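PDB 5GOT: Low molecular weight phosphotyrosine phosphatase family protein from Streptococcus pyogenes, which probably hydrolyses the phosphate ester of phosphotyrosine residues in proteins, as a low molecular weight protein tyrosine phosphatase. Local coordinates for residues A[97-100]-A[101-104]. Residues are numbered along the deposited sequence; the frame is centred on the assembly and turned at random.
Sequences SQHQ and WDSK
Trp101 lays one face of its indole against Gln100, whose CB sits over that face, 3.9 Å from the centroid of the five-membered ring, a CH-pi contact. Trp101 CG stands anti to the carbonyl carbon, beside the backbone N (chi1 -51°), which turns the indole back over the preceding residue, and its CD1 edge reaches Ser97 CB at 4.0 Å, near the indole plane. Beyond the segments, Trp101 also touches Asn77 of helix 73-78. The chain here is the connection from helix 87-96 to the edge strand 105-107 of the parallel sheet: a Schellman motif ends the helix (His99 N to Lys94 O, Gln98 N to Glu95 O), with Gln98 at positive phi as its C-prime residue, and overlaps a type I' turn from Ser97 to Gln100, closed by Gln100 N to Ser97 O at 3.2 Å. From within this turn His99 ND1 reaches forward to Asp102 OD2, donating at 2.7 Å with an N-H...O angle of 160°. The acceptor lies in the imidazole plane and uses its syn lone pair, although ring and carboxylate planes are 73° apart. His99 NE2 is bonded to Glu95 OE1, so both ring nitrogens are held and rotation of the imidazole is restricted. The other carboxylate oxygen, Asp102 OD1, accepts from a water at 2.8 Å; that water also donates to Ser97 OG and accepts from Trp101 N, while Ser97 OG is hydrogen-bonded to Leu93 O in the helix.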
loop_
_atom_site.group_PDB
_atom_site.type_symbol
_atom_site.label_atom_id
_atom_site.label_comp_id
_atom_site.label_asym_id
_atom_site.label_seq_id
_atom_site.Cartn_x
_atom_site.Cartn_y
_atom_site.Cartn_z
ATOM N N SER A 97 11.015 -13.197 -4.594
ATOM C CA SER A 97 12.008 -12.533 -5.430
ATOM C C SER A 97 13.433 -13.023 -5.168
ATOM O O SER A 97 14.383 -12.397 -5.652
ATOM C CB SER A 97 11.937 -11.014 -5.241
ATOM O OG SER A 97 12.262 -10.656 -3.908
ATOM N N GLN A 98 13.602 -14.109 -4.403
ATOM C CA GLN A 98 14.921 -14.693 -4.090
ATOM C C GLN A 98 15.905 -13.649 -3.577
ATOM O O GLN A 98 17.092 -13.657 -3.917
ATOM C CB GLN A 98 15.520 -15.424 -5.292
ATOM C CG GLN A 98 14.602 -16.429 -5.939
ATOM C CD GLN A 98 14.071 -15.905 -7.245
ATOM O OE1 GLN A 98 14.846 -15.587 -8.148
ATOM N NE2 GLN A 98 12.750 -15.785 -7.353
ATOM N N HIS A 99 15.401 -12.726 -2.771
ATOM C CA HIS A 99 16.235 -11.788 -2.029
ATOM C C HIS A 99 17.100 -10.925 -2.939
ATOM O O HIS A 99 18.128 -10.400 -2.501
ATOM C CB HIS A 99 17.099 -12.536 -1.013
ATOM C CG HIS A 99 16.314 -13.176 0.090
ATOM N ND1 HIS A 99 16.023 -12.527 1.271
ATOM C CD2 HIS A 99 15.771 -14.411 0.199
ATOM C CE1 HIS A 99 15.338 -13.332 2.060
ATOM N NE2 HIS A 99 15.166 -14.480 1.431
ATOM N N GLN A 100 16.696 -10.753 -4.201
ATOM C CA GLN A 100 17.439 -9.944 -5.159
ATOM C C GLN A 100 17.230 -8.448 -4.971
ATOM O O GLN A 100 18.003 -7.652 -5.527
ATOM C CB GLN A 100 17.039 -10.322 -6.583
ATOM C CG GLN A 100 17.232 -11.782 -6.927
ATOM C CD GLN A 100 16.728 -12.112 -8.333
ATOM O OE1 GLN A 100 15.781 -12.890 -8.500
ATOM N NE2 GLN A 100 17.359 -11.520 -9.348
ATOM N N TRP A 101 16.219 -8.055 -4.193
ATOM C CA TRP A 101 15.785 -6.671 -4.077
ATOM C C TRP A 101 15.473 -6.286 -2.632
ATOM O O TRP A 101 14.608 -5.436 -2.394
ATOM C CB TRP A 101 14.533 -6.427 -4.917
ATOM C CG TRP A 101 14.654 -6.897 -6.322
ATOM C CD1 TRP A 101 14.183 -8.076 -6.855
ATOM C CD2 TRP A 101 15.293 -6.199 -7.384
ATOM N NE1 TRP A 101 14.496 -8.139 -8.200
ATOM C CE2 TRP A 101 15.176 -6.999 -8.546
ATOM C CE3 TRP A 101 15.954 -4.970 -7.471
ATOM C CZ2 TRP A 101 15.697 -6.604 -9.772
ATOM C CZ3 TRP A 101 16.462 -4.574 -8.699
ATOM C CH2 TRP A 101 16.334 -5.388 -9.827
ATOM N N ASP A 102 16.143 -6.903 -1.654
ATOM C CA ASP A 102 15.687 -6.740 -0.274
ATOM C C ASP A 102 15.737 -5.287 0.170
ATOM O O ASP A 102 14.945 -4.877 1.024
ATOM C CB ASP A 102 16.509 -7.612 0.667
ATOM C CG ASP A 102 16.107 -9.052 0.602
ATOM O OD1 ASP A 102 15.152 -9.365 -0.135
ATOM O OD2 ASP A 102 16.730 -9.873 1.296
ATOM N N SER A 103 16.636 -4.486 -0.408
ATOM C CA SER A 103 16.748 -3.097 0.011
ATOM C C SER A 103 15.622 -2.213 -0.514
ATOM O O SER A 103 15.512 -1.061 -0.072
ATOM C CB SER A 103 18.102 -2.504 -0.407
ATOM O OG SER A 103 18.101 -2.172 -1.776
ATOM N N LYS A 104 14.771 -2.688 -1.420
ATOM C CA LYS A 104 13.568 -1.915 -1.719
ATOM C C LYS A 104 12.334 -2.387 -0.950
ATOM O O LYS A 104 11.254 -1.820 -1.140
ATOM C CB LYS A 104 13.274 -1.897 -3.228
ATOM C CG LYS A 104 13.914 -2.979 -4.044
ATOM C CD LYS A 104 13.429 -2.960 -5.502
ATOM C CE LYS A 104 14.098 -1.873 -6.346
ATOM N NZ LYS A 104 13.700 -2.008 -7.793
HETATM O O HOH W 1 14.047 -9.266 -2.719
HETATM O O HOH W 2 18.918 -8.193 -1.985
#